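Local coordinates for protein triosephosphate isomerase (Trichomonas vaginalis, PDB 4O4V) that probably catalyses the interconversion of D-glyceraldehyde 3-phosphate and dihydroxyacetone phosphate in glycolysis and gluconeogenesis, working as a homodimer, at residues 3-8 against 37-42; 123-128 against 162-167; 204-209 against 226-231; 216-221 against 242-247. All blocks are in the same frame, centred on the assembly; numbering follows the deposited sequence.

Interaction 1: 3-8 against 37-42; sequences TFFVGG and EVVVAA
The Phe5 ring meets the Glu37 chain and Val39 CG2 obliquely, and here the side chains of 3-8 and 37-42 pack closely. With its CG anti to the backbone N (chi1 -176°), the end of the ring comes nearer the partner strand, bringing Phe5 CZ within 3.6 Å of Val39 CG2, while Glu37 O lies over one ring face. The extended chain of Glu37 runs past the near rim of the same ring, Glu37 CD lying 3.7 Å from Phe5 CD2. The carboxylate is turned 64° from the ring plane, and its OE1 sits at the ring edge, in plane, while also forming a salt bridge to Arg206. Trp89 meets the Phe5 ring as well. Beneath these side chains lies the beta-alpha-beta unit of strand 5-9, helix 17-28 and strand 37-41, the first such unit of the TIM barrel. The two strands run parallel, and five backbone hydrogen bonds join 3-8 to 37-42. Among them, Glu37 N gives to Phe4 O at 2.9 Å, and Ala41 N to Gly8 O at 2.8 Å. The other face carries Val6, Val38 and Val40. There Val38 CG1 lies 3.7 Å from Val6 O, and Phe241 and Val245 of helix 240-246 cover Val6 and Val38. Gly7 CA comes to 3.2 Å from Val39 O in a CA-H...O contact. The buried Phe4 ring turns from the partner strand to pack on Asn248 and Ser251. The loose side is solvent-exposed Thr3, which brings only its CG2 near the partner, 4.0 Å from Glu37 N.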
loop_
_atom_site.group_PDB
_atom_site.type_symbol
_atom_site.label_atom_id
_atom_site.label_comp_id
_atom_site.label_asym_id
_atom_site.label_seq_id
_atom_site.Cartn_x
_atom_site.Cartn_y
_atom_site.Cartn_z
ATOM N N THR A 3 9.803 15.846 24.756
ATOM C CA THR A 3 8.358 15.723 24.930
ATOM C C THR A 3 7.959 14.265 24.730
ATOM O O THR A 3 8.316 13.635 23.731
ATOM C CB THR A 3 7.632 16.614 23.948
ATOM O OG1 THR A 3 8.050 17.959 24.179
ATOM C CG2 THR A 3 6.142 16.522 24.125
ATOM N N PHE A 4 7.188 13.733 25.666
ATOM C CA PHE A 4 6.637 12.376 25.581
ATOM C C PHE A 4 5.820 12.258 24.305
ATOM O O PHE A 4 5.113 13.195 23.926
ATOM C CB PHE A 4 5.774 12.100 26.812
ATOM C CG PHE A 4 5.553 10.627 27.124
ATOM C CD1 PHE A 4 6.508 9.903 27.795
ATOM C CD2 PHE A 4 4.360 9.978 26.816
ATOM C CE1 PHE A 4 6.315 8.607 28.180
ATOM C CE2 PHE A 4 4.168 8.664 27.191
ATOM C CZ PHE A 4 5.139 7.980 27.873
ATOM N N PHE A 5 5.898 11.097 23.673
ATOM C CA PHE A 5 5.321 10.900 22.329
ATOM C C PHE A 5 4.520 9.622 22.314
ATOM O O PHE A 5 5.055 8.560 22.630
ATOM C CB PHE A 5 6.473 10.833 21.323
ATOM C CG PHE A 5 6.044 10.738 19.881
ATOM C CD1 PHE A 5 5.622 9.523 19.335
ATOM C CD2 PHE A 5 6.075 11.855 19.070
ATOM C CE1 PHE A 5 5.249 9.441 18.000
ATOM C CE2 PHE A 5 5.685 11.770 17.741
ATOM C CZ PHE A 5 5.282 10.553 17.217
ATOM N N VAL A 6 3.272 9.695 21.882
ATOM C CA VAL A 6 2.429 8.501 21.740
ATOM C C VAL A 6 1.854 8.447 20.361
ATOM O O VAL A 6 1.083 9.340 19.946
ATOM C CB VAL A 6 1.338 8.444 22.840
ATOM C CG1 VAL A 6 0.426 7.227 22.639
ATOM C CG2 VAL A 6 1.981 8.440 24.248
ATOM N N GLY A 7 2.220 7.403 19.631
ATOM C CA GLY A 7 1.661 7.109 18.317
ATOM C C GLY A 7 0.671 5.990 18.408
ATOM O O GLY A 7 0.969 4.937 18.988
ATOM N N GLY A 8 -0.517 6.178 17.888
ATOM C CA GLY A 8 -1.504 5.120 17.763
ATOM C C GLY A 8 -1.441 4.488 16.394
ATOM O O GLY A 8 -1.898 5.127 15.423
ATOM N N GLU A 37 2.896 14.612 22.816
ATOM C CA GLU A 37 2.728 14.736 21.371
ATOM C C GLU A 37 2.057 13.479 20.866
ATOM O O GLU A 37 2.615 12.384 21.036
ATOM C CB GLU A 37 4.097 14.950 20.715
ATOM C CG GLU A 37 4.084 15.084 19.199
ATOM C CD GLU A 37 5.419 15.470 18.610
ATOM O OE1 GLU A 37 6.402 15.582 19.356
ATOM O OE2 GLU A 37 5.471 15.674 17.376
ATOM N N VAL A 38 0.876 13.600 20.289
ATOM C CA VAL A 38 0.086 12.446 19.873
ATOM C C VAL A 38 -0.063 12.412 18.380
ATOM O O VAL A 38 -0.427 13.428 17.745
ATOM C CB VAL A 38 -1.308 12.452 20.542
ATOM C CG1 VAL A 38 -2.088 11.182 20.187
ATOM C CG2 VAL A 38 -1.195 12.627 22.060
ATOM N N VAL A 39 0.197 11.249 17.806
ATOM C CA VAL A 39 0.094 11.025 16.375
ATOM C C VAL A 39 -0.775 9.780 16.187
ATOM O O VAL A 39 -0.650 8.818 16.960
ATOM C CB VAL A 39 1.501 10.870 15.806
ATOM C CG1 VAL A 39 1.509 10.433 14.358
ATOM C CG2 VAL A 39 2.287 12.162 15.933
ATOM N N VAL A 40 -1.638 9.775 15.180
ATOM C CA VAL A 40 -2.532 8.659 14.888
ATOM C C VAL A 40 -2.284 8.215 13.461
ATOM O O VAL A 40 -2.446 9.016 12.528
ATOM C CB VAL A 40 -3.992 9.051 15.061
ATOM C CG1 VAL A 40 -4.888 7.853 14.755
ATOM C CG2 VAL A 40 -4.245 9.578 16.502
ATOM N N ALA A 41 -1.887 6.949 13.300
ATOM C CA ALA A 41 -1.583 6.360 11.987
ATOM C C ALA A 41 -2.709 5.437 11.552
ATOM O O ALA A 41 -3.170 4.596 12.344
ATOM C CB ALA A 41 -0.278 5.598 12.034
ATOM N N ALA A 42 -3.153 5.572 10.304
ATOM C CA ALA A 42 -4.311 4.835 9.793
ATOM C C ALA A 42 -4.038 4.347 8.382
ATOM O O ALA A 42 -3.139 4.857 7.702
ATOM C CB ALA A 42 -5.525 5.725 9.820
#

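Interaction 2: 123-128 against 162-167; sequences IYCCGE and VIAYEP
Ala164 CB fits between two side chains of the neighbouring strand, 4.1 Å from Ile123 CG2 and equally far from Cys125 SG. This small cluster faces the interior of the TIM barrel, where Trp89 and Ile91 adjoin it. On the outer face, toward helix 179-197, Cys126 SG lies 4.2 Å from Ile163 CG2. Between the faces the parallel strands exchange four backbone hydrogen bonds, from Tyr124 N to Val162 O at one end to Glu166 N and Cys126 O at the other. The Glu166 carboxylate passes Cys125, its OE2 in van der Waals contact 3.4 Å from Cys125 CB and its OE1 hydrogen-bonded to Ser95. Gly127 brings its CA to 3.2 Å from Glu166 O; at its backbone angles a CB would be jammed against the preceding carbonyl O and would clash with Glu166 O. Farther out the contact turns polar. The Glu128 chain bends at chi2 (-75°) and returns toward Tyr165, whose OH donates to Glu128 OE1 at 2.6 Å. The oxygen is met on its syn side, with carboxylate and ring nearly coplanar. Trp169 also bonds Tyr165 OH, and Arg133 pairs with Glu128 OE2. Both carboxylate oxygens of this buried group are thus occupied, and the arginine probably stabilises its negative charge.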
loop_
_atom_site.group_PDB
_atom_site.type_symbol
_atom_site.label_atom_id
_atom_site.label_comp_id
_atom_site.label_asym_id
_atom_site.label_seq_id
_atom_site.Cartn_x
_atom_site.Cartn_y
_atom_site.Cartn_z
ATOM N N ILE A 123 8.568 7.824 12.047
ATOM C CA ILE A 123 8.668 6.920 13.177
ATOM C C ILE A 123 9.319 5.664 12.626
ATOM O O ILE A 123 8.669 4.867 11.917
ATOM C CB ILE A 123 7.315 6.598 13.808
ATOM C CG1 ILE A 123 6.585 7.859 14.278
ATOM C CG2 ILE A 123 7.480 5.596 14.952
ATOM C CD1 ILE A 123 5.109 7.646 14.528
ATOM N N TYR A 124 10.608 5.504 12.879
ATOM C CA TYR A 124 11.413 4.430 12.275
ATOM C C TYR A 124 11.512 3.269 13.260
ATOM O O TYR A 124 11.980 3.468 14.397
ATOM C CB TYR A 124 12.800 4.954 11.913
ATOM C CG TYR A 124 13.579 4.043 10.998
ATOM C CD1 TYR A 124 14.346 3.022 11.493
ATOM C CD2 TYR A 124 13.523 4.212 9.621
ATOM C CE1 TYR A 124 15.095 2.190 10.622
ATOM C CE2 TYR A 124 14.252 3.412 8.776
ATOM C CZ TYR A 124 15.020 2.406 9.272
ATOM O OH TYR A 124 15.748 1.654 8.368
ATOM N N CYS A 125 11.075 2.084 12.869
ATOM C CA CYS A 125 10.982 0.945 13.764
ATOM C C CYS A 125 12.125 -0.025 13.589
ATOM O O CYS A 125 12.611 -0.235 12.486
ATOM C CB CYS A 125 9.658 0.208 13.482
ATOM S SG CYS A 125 8.159 1.187 13.669
ATOM N N CYS A 126 12.528 -0.636 14.707
ATOM C CA CYS A 126 13.568 -1.652 14.733
ATOM C C CYS A 126 13.216 -2.666 15.811
ATOM O O CYS A 126 12.213 -2.484 16.539
ATOM C CB CYS A 126 14.893 -0.978 15.077
ATOM S SG CYS A 126 15.014 -0.276 16.749
ATOM N N GLY A 127 13.975 -3.761 15.891
ATOM C CA GLY A 127 13.781 -4.749 16.946
ATOM C C GLY A 127 14.204 -6.132 16.509
ATOM O O GLY A 127 14.122 -6.477 15.333
ATOM N N GLU A 128 14.657 -6.929 17.490
ATOM C CA GLU A 128 15.176 -8.266 17.224
ATOM C C GLU A 128 14.156 -9.372 17.443
ATOM O O GLU A 128 13.189 -9.239 18.187
ATOM C CB GLU A 128 16.430 -8.531 18.061
ATOM C CG GLU A 128 16.212 -9.095 19.447
ATOM C CD GLU A 128 15.702 -8.142 20.500
ATOM O OE1 GLU A 128 15.306 -6.977 20.175
ATOM O OE2 GLU A 128 15.683 -8.544 21.684
ATOM N N VAL A 162 11.791 9.949 15.067
ATOM C CA VAL A 162 11.458 9.219 16.283
ATOM C C VAL A 162 11.780 7.754 16.008
ATOM O O VAL A 162 11.548 7.294 14.880
ATOM C CB VAL A 162 9.957 9.411 16.613
ATOM C CG1 VAL A 162 9.490 8.520 17.741
ATOM C CG2 VAL A 162 9.665 10.882 16.921
ATOM N N ILE A 163 12.316 7.029 16.979
ATOM C CA ILE A 163 12.642 5.610 16.797
ATOM C C ILE A 163 11.752 4.778 17.693
ATOM O O ILE A 163 11.568 5.134 18.853
ATOM C CB ILE A 163 14.132 5.364 17.152
ATOM C CG1 ILE A 163 15.046 6.178 16.231
ATOM C CG2 ILE A 163 14.451 3.880 17.088
ATOM C CD1 ILE A 163 16.488 6.199 16.647
ATOM N N ALA A 164 11.192 3.691 17.183
ATOM C CA ALA A 164 10.391 2.766 17.980
ATOM C C ALA A 164 11.071 1.411 18.063
ATOM O O ALA A 164 11.455 0.832 17.029
ATOM C CB ALA A 164 8.999 2.624 17.411
ATOM N N TYR A 165 11.213 0.884 19.264
ATOM C CA TYR A 165 11.730 -0.456 19.493
ATOM C C TYR A 165 10.592 -1.462 19.661
ATOM O O TYR A 165 9.748 -1.326 20.569
ATOM C CB TYR A 165 12.567 -0.482 20.780
ATOM C CG TYR A 165 12.969 -1.895 21.152
ATOM C CD1 TYR A 165 13.846 -2.616 20.364
ATOM C CD2 TYR A 165 12.394 -2.562 22.216
ATOM C CE1 TYR A 165 14.150 -3.949 20.651
ATOM C CE2 TYR A 165 12.700 -3.877 22.510
ATOM C CZ TYR A 165 13.570 -4.575 21.734
ATOM O OH TYR A 165 13.813 -5.905 22.040
ATOM N N GLU A 166 10.609 -2.492 18.832
ATOM C CA GLU A 166 9.602 -3.563 18.830
ATOM C C GLU A 166 10.275 -4.847 19.297
ATOM O O GLU A 166 11.157 -5.370 18.615
ATOM C CB GLU A 166 9.048 -3.796 17.423
ATOM C CG GLU A 166 8.341 -2.611 16.837
ATOM C CD GLU A 166 7.748 -3.022 15.490
ATOM O OE1 GLU A 166 6.694 -3.761 15.475
ATOM O OE2 GLU A 166 8.418 -2.835 14.474
ATOM N N PRO A 167 9.840 -5.399 20.436
ATOM C CA PRO A 167 10.382 -6.674 20.880
ATOM C C PRO A 167 9.727 -7.812 20.085
ATOM O O PRO A 167 8.790 -8.469 20.568
ATOM C CB PRO A 167 10.004 -6.685 22.363
ATOM C CG PRO A 167 8.740 -5.948 22.433
ATOM C CD PRO A 167 8.891 -4.822 21.407
#

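Interaction 3: 204-209 against 226-231; sequences KVRILY and DVDGFL. With NA (sodium ion), chain B.
Asp228 points toward 204-209 and takes both backbone polar groups of Ile207: Asp228 OD2 accepts from Ile207 N through its anti lone pair at 2.9 Å, and Asp228 N gives to Ile207 O. The same OD2 also forms salt bridges with Arg190 and Arg2, a concentration of donors that would favour the charged carboxylate. Arg206 crosses Asp228 at about a right angle. Their side chains meet through Arg206 CG and Asp228 CB at 3.9 Å; Arg206 CA lies nearer, 3.3 Å from Asp228 OD2, and the charged groups are not in contact. The guanidinium leads away to Glu37 and Thr3 O. These segments hold the seventh and eighth strands of the TIM barrel, splayed at 63° where they meet. Tyr209 N bonds Gly229 O, and Leu231 N reaches Tyr209 O at 3.1 Å from well above the carbonyl plane. Phe230 CD1 packs on Tyr209 CB at 4.1 Å, near the Tyr209 ring plane, while Tyr209 O lies in plane at the edge of the Phe230 ring. Leu208 CD1 packs on the backbone, 3.7 Å from Phe230 O. Just before Asp228, Val227 O binds a sodium ion at 2.3 Å, in a site completed by Ala222, Cys224, Ser251 and a water.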
loop_
_atom_site.group_PDB
_atom_site.type_symbol
_atom_site.label_atom_id
_atom_site.label_comp_id
_atom_site.label_asym_id
_atom_site.label_seq_id
_atom_site.Cartn_x
_atom_site.Cartn_y
_atom_site.Cartn_z
ATOM N N LYS A 204 18.035 14.375 22.334
ATOM C CA LYS A 204 16.782 14.947 21.818
ATOM C C LYS A 204 15.877 13.939 21.132
ATOM O O LYS A 204 14.665 14.165 21.043
ATOM C CB LYS A 204 17.036 16.161 20.913
ATOM C CG LYS A 204 17.601 15.874 19.592
ATOM C CD LYS A 204 17.858 17.205 18.842
ATOM C CE LYS A 204 18.345 17.017 17.410
ATOM N NZ LYS A 204 18.660 18.355 16.796
ATOM N N VAL A 205 16.412 12.846 20.615
ATOM C CA VAL A 205 15.566 11.880 19.877
ATOM C C VAL A 205 14.675 11.096 20.833
ATOM O O VAL A 205 15.143 10.478 21.800
ATOM C CB VAL A 205 16.453 10.933 19.026
ATOM C CG1 VAL A 205 15.640 9.814 18.376
ATOM C CG2 VAL A 205 17.143 11.719 17.945
ATOM N N ARG A 206 13.375 11.100 20.539
ATOM C CA ARG A 206 12.448 10.254 21.272
ATOM C C ARG A 206 12.585 8.815 20.790
ATOM O O ARG A 206 12.553 8.514 19.588
ATOM C CB ARG A 206 11.000 10.722 21.111
ATOM C CG ARG A 206 10.587 11.899 21.991
ATOM C CD ARG A 206 11.045 13.248 21.494
ATOM N NE ARG A 206 10.522 13.596 20.164
ATOM C CZ ARG A 206 9.306 14.082 19.928
ATOM N NH1 ARG A 206 8.450 14.317 20.922
ATOM N NH2 ARG A 206 8.962 14.406 18.688
ATOM N N ILE A 207 12.707 7.942 21.784
ATOM C CA ILE A 207 12.782 6.498 21.596
ATOM C C ILE A 207 11.567 5.883 22.275
ATOM O O ILE A 207 11.338 6.068 23.474
ATOM C CB ILE A 207 14.093 5.908 22.124
ATOM C CG1 ILE A 207 15.285 6.618 21.466
ATOM C CG2 ILE A 207 14.137 4.388 21.847
ATOM C CD1 ILE A 207 16.626 6.268 22.084
ATOM N N LEU A 208 10.754 5.181 21.498
ATOM C CA LEU A 208 9.478 4.652 21.943
ATOM C C LEU A 208 9.552 3.170 22.182
ATOM O O LEU A 208 10.297 2.443 21.526
ATOM C CB LEU A 208 8.382 4.850 20.886
ATOM C CG LEU A 208 8.334 6.200 20.183
ATOM C CD1 LEU A 208 7.196 6.187 19.169
ATOM C CD2 LEU A 208 8.190 7.337 21.190
ATOM N N TYR A 209 8.748 2.685 23.111
ATOM C CA TYR A 209 8.494 1.250 23.260
ATOM C C TYR A 209 7.293 0.861 22.424
ATOM O O TYR A 209 6.216 1.456 22.519
ATOM C CB TYR A 209 8.266 0.904 24.724
ATOM C CG TYR A 209 8.016 -0.572 24.929
ATOM C CD1 TYR A 209 8.994 -1.522 24.652
ATOM C CD2 TYR A 209 6.782 -1.025 25.343
ATOM C CE1 TYR A 209 8.770 -2.883 24.852
ATOM C CE2 TYR A 209 6.532 -2.403 25.536
ATOM C CZ TYR A 209 7.546 -3.314 25.281
ATOM O OH TYR A 209 7.348 -4.661 25.460
ATOM N N ASP A 226 14.602 5.942 29.895
ATOM C CA ASP A 226 14.892 6.027 28.469
ATOM C C ASP A 226 13.725 5.785 27.549
ATOM O O ASP A 226 13.879 5.847 26.336
ATOM C CB ASP A 226 16.082 5.173 28.104
ATOM C CG ASP A 226 17.362 5.738 28.689
ATOM O OD1 ASP A 226 17.955 6.643 28.071
ATOM O OD2 ASP A 226 17.749 5.288 29.789
ATOM N N VAL A 227 12.568 5.467 28.125
ATOM C CA VAL A 227 11.337 5.284 27.359
ATOM C C VAL A 227 10.634 6.626 27.261
ATOM O O VAL A 227 10.179 7.183 28.266
ATOM C CB VAL A 227 10.423 4.222 28.040
ATOM C CG1 VAL A 227 9.079 4.117 27.316
ATOM C CG2 VAL A 227 11.101 2.879 28.049
ATOM N N ASP A 228 10.528 7.141 26.037
ATOM C CA ASP A 228 9.949 8.453 25.794
ATOM C C ASP A 228 8.525 8.408 25.271
ATOM O O ASP A 228 7.976 9.451 24.856
ATOM C CB ASP A 228 10.800 9.225 24.774
ATOM C CG ASP A 228 12.231 9.407 25.195
ATOM O OD1 ASP A 228 12.500 9.719 26.406
ATOM O OD2 ASP A 228 13.105 9.297 24.352
ATOM N N GLY A 229 7.910 7.235 25.284
ATOM C CA GLY A 229 6.576 7.067 24.772
ATOM C C GLY A 229 6.418 5.733 24.120
ATOM O O GLY A 229 7.191 4.798 24.368
ATOM N N PHE A 230 5.406 5.645 23.254
ATOM C CA PHE A 230 4.893 4.375 22.773
ATOM C C PHE A 230 4.491 4.444 21.324
ATOM O O PHE A 230 3.980 5.492 20.869
ATOM C CB PHE A 230 3.659 3.937 23.580
ATOM C CG PHE A 230 3.933 3.834 25.046
ATOM C CD1 PHE A 230 4.820 2.885 25.508
ATOM C CD2 PHE A 230 3.338 4.673 25.975
ATOM C CE1 PHE A 230 5.112 2.775 26.843
ATOM C CE2 PHE A 230 3.639 4.561 27.300
ATOM C CZ PHE A 230 4.506 3.605 27.747
ATOM N N LEU A 231 4.662 3.342 20.607
ATOM C CA LEU A 231 3.958 3.100 19.348
ATOM C C LEU A 231 2.983 1.986 19.672
ATOM O O LEU A 231 3.367 0.829 19.867
ATOM C CB LEU A 231 4.927 2.706 18.220
ATOM C CG LEU A 231 4.231 2.568 16.852
ATOM C CD1 LEU A 231 3.580 3.850 16.406
ATOM C CD2 LEU A 231 5.224 2.072 15.797
HETATM NA NA NA B . 10.091 7.776 30.489
HETATM O O HOH W 1 11.857 9.370 30.428
#

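Interaction 4: 216-221 against 242-247; sequences NNCNEL and INIVNS
Cys218 carries the contact with Ile244 and Ser247, joining helix 218-222 to helix 240-246 and Ser247 in the outer layer that surrounds the strands of the TIM barrel. Its CB, directed at the partner segment, rests against two side chains at once, 4.0 Å from Ile244 CG1 and 4.0 Å from Ser247 CB. From there SG takes the position between the backbone N and the carbonyl carbon (chi1 54°), which carries it along the flank of the other helix. The nearest atoms to the sulfur are backbone, with Cys218 SG 3.8 Å from Asn243 O and 3.9 Å from Ile244 CA. These are van der Waals approaches. On the partner side, Ser247 OG is turned back to its own segment and donates to Ile244 O at 2.7 Å, in the carbonyl plane and on a lone pair. That carbonyl also receives Ser247 N, so the two bonds fix Ser247 to the Ile244 carbonyl and leave the serine to meet Cys218 largely through carbon. Phe230 of strand 229-232 lies beneath, in contact with both Ile244 and Ser247. Toward the partly exposed Asn219, solvent enters the contact. Asn219 OD1 lies 3.4 Å from Ser247 CB, and the two helices are linked there through solvent: one water donates to Asn219 OD1 at 2.7 Å and to Asn243 O at 2.7 Å.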
loop_
_atom_site.group_PDB
_atom_site.type_symbol
_atom_site.label_atom_id
_atom_site.label_comp_id
_atom_site.label_asym_id
_atom_site.label_seq_id
_atom_site.Cartn_x
_atom_site.Cartn_y
_atom_site.Cartn_z
ATOM N N ASN A 216 -3.012 -1.359 31.589
ATOM C CA ASN A 216 -2.465 -1.978 32.800
ATOM C C ASN A 216 -0.943 -1.979 32.911
ATOM O O ASN A 216 -0.431 -2.346 33.966
ATOM C CB ASN A 216 -2.995 -3.411 32.995
ATOM C CG ASN A 216 -2.459 -4.409 31.979
ATOM O OD1 ASN A 216 -1.792 -4.056 31.039
ATOM N ND2 ASN A 216 -2.770 -5.702 32.194
ATOM N N ASN A 217 -0.203 -1.562 31.893
ATOM C CA ASN A 217 1.259 -1.493 31.990
ATOM C C ASN A 217 1.842 -0.175 31.539
ATOM O O ASN A 217 3.052 0.023 31.657
ATOM C CB ASN A 217 1.955 -2.672 31.296
ATOM C CG ASN A 217 1.833 -2.657 29.817
ATOM O OD1 ASN A 217 1.182 -1.808 29.251
ATOM N ND2 ASN A 217 2.519 -3.582 29.160
ATOM N N CYS A 218 1.035 0.771 31.050
ATOM C CA CYS A 218 1.621 1.951 30.450
ATOM C C CYS A 218 2.282 2.872 31.465
ATOM O O CYS A 218 3.272 3.524 31.155
ATOM C CB CYS A 218 0.577 2.729 29.641
ATOM S SG CYS A 218 -0.935 3.190 30.530
ATOM N N ASN A 219 1.748 2.956 32.670
ATOM C CA ASN A 219 2.318 3.885 33.628
ATOM C C ASN A 219 3.724 3.484 34.088
ATOM O O ASN A 219 4.629 4.337 34.194
ATOM C CB ASN A 219 1.397 4.059 34.836
ATOM C CG ASN A 219 0.095 4.740 34.491
ATOM O OD1 ASN A 219 -0.049 5.307 33.407
ATOM N ND2 ASN A 219 -0.865 4.727 35.430
ATOM N N GLU A 220 3.922 2.196 34.337
ATOM C CA GLU A 220 5.223 1.693 34.737
ATOM C C GLU A 220 6.218 1.788 33.587
ATOM O O GLU A 220 7.384 2.084 33.814
ATOM C CB GLU A 220 5.110 0.268 35.267
ATOM N N LEU A 221 5.788 1.512 32.358
ATOM C CA LEU A 221 6.673 1.696 31.227
ATOM C C LEU A 221 7.062 3.149 31.031
ATOM O O LEU A 221 8.237 3.469 30.786
ATOM C CB LEU A 221 6.042 1.131 29.952
ATOM C CG LEU A 221 6.001 -0.389 29.841
ATOM C CD1 LEU A 221 4.954 -0.825 28.829
ATOM C CD2 LEU A 221 7.376 -0.902 29.426
ATOM N N ILE A 242 -6.451 6.454 25.470
ATOM C CA ILE A 242 -6.348 7.712 26.209
ATOM C C ILE A 242 -5.544 7.507 27.502
ATOM O O ILE A 242 -4.788 8.373 27.911
ATOM C CB ILE A 242 -7.754 8.327 26.450
ATOM C CG1 ILE A 242 -8.502 8.405 25.101
ATOM C CG2 ILE A 242 -7.610 9.655 27.157
ATOM C CD1 ILE A 242 -7.725 9.085 23.971
ATOM N N ASN A 243 -5.743 6.371 28.176
ATOM C CA ASN A 243 -4.931 6.051 29.334
ATOM C C ASN A 243 -3.467 6.047 28.982
ATOM O O ASN A 243 -2.627 6.523 29.741
ATOM C CB ASN A 243 -5.299 4.683 29.904
ATOM C CG ASN A 243 -6.696 4.624 30.384
ATOM O OD1 ASN A 243 -7.634 4.501 29.595
ATOM N ND2 ASN A 243 -6.870 4.703 31.693
ATOM N N ILE A 244 -3.130 5.496 27.830
ATOM C CA ILE A 244 -1.749 5.423 27.388
ATOM C C ILE A 244 -1.203 6.822 27.074
ATOM O O ILE A 244 -0.096 7.150 27.466
ATOM C CB ILE A 244 -1.597 4.447 26.217
ATOM C CG1 ILE A 244 -2.050 3.043 26.615
ATOM C CG2 ILE A 244 -0.197 4.435 25.732
ATOM C CD1 ILE A 244 -2.291 2.091 25.448
ATOM N N VAL A 245 -1.969 7.632 26.346
ATOM C CA VAL A 245 -1.581 9.022 26.111
ATOM C C VAL A 245 -1.271 9.732 27.431
ATOM O O VAL A 245 -0.263 10.459 27.571
ATOM C CB VAL A 245 -2.693 9.752 25.344
ATOM C CG1 VAL A 245 -2.493 11.258 25.375
ATOM C CG2 VAL A 245 -2.760 9.199 23.919
ATOM N N ASN A 246 -2.112 9.495 28.418
ATOM C CA ASN A 246 -2.028 10.175 29.701
ATOM C C ASN A 246 -0.972 9.617 30.644
ATOM O O ASN A 246 -0.702 10.202 31.698
ATOM C CB ASN A 246 -3.410 10.216 30.360
ATOM C CG ASN A 246 -4.334 11.213 29.677
ATOM O OD1 ASN A 246 -3.861 12.046 28.920
ATOM N ND2 ASN A 246 -5.626 11.119 29.924
ATOM N N SER A 247 -0.315 8.525 30.250
ATOM C CA SER A 247 0.779 7.972 31.044
ATOM C C SER A 247 1.989 8.898 31.067
ATOM O O SER A 247 2.903 8.693 31.857
ATOM C CB SER A 247 1.159 6.581 30.535
ATOM O OG SER A 247 1.823 6.626 29.295
HETATM O O HOH W 2 -2.396 6.300 32.468
#

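Interactions 1, 2 and 3 all lie buried in the barrel sheet; interaction 4 is also mostly buried but has an exposed rim, in the helical layer, its centre about 16 Å from the centre of the chain. Regular parallel backbone pairing dominates interactions 1 and 2, which meet inside the barrel where Phe5 touches Ile123 and Val162. Interaction 3 is more splayed, adds a carboxylate bond to the backbone, and has a sodium-bound carbonyl beside it. It adjoins both others, through Glu37 with Arg206 and Gly7 with Phe230, and through Ile163 and Tyr165 with Leu208. Interaction 4 substitutes van der Waals packing and a bridging water, and covers Phe230 of interaction 3 and Val6 of interaction 1.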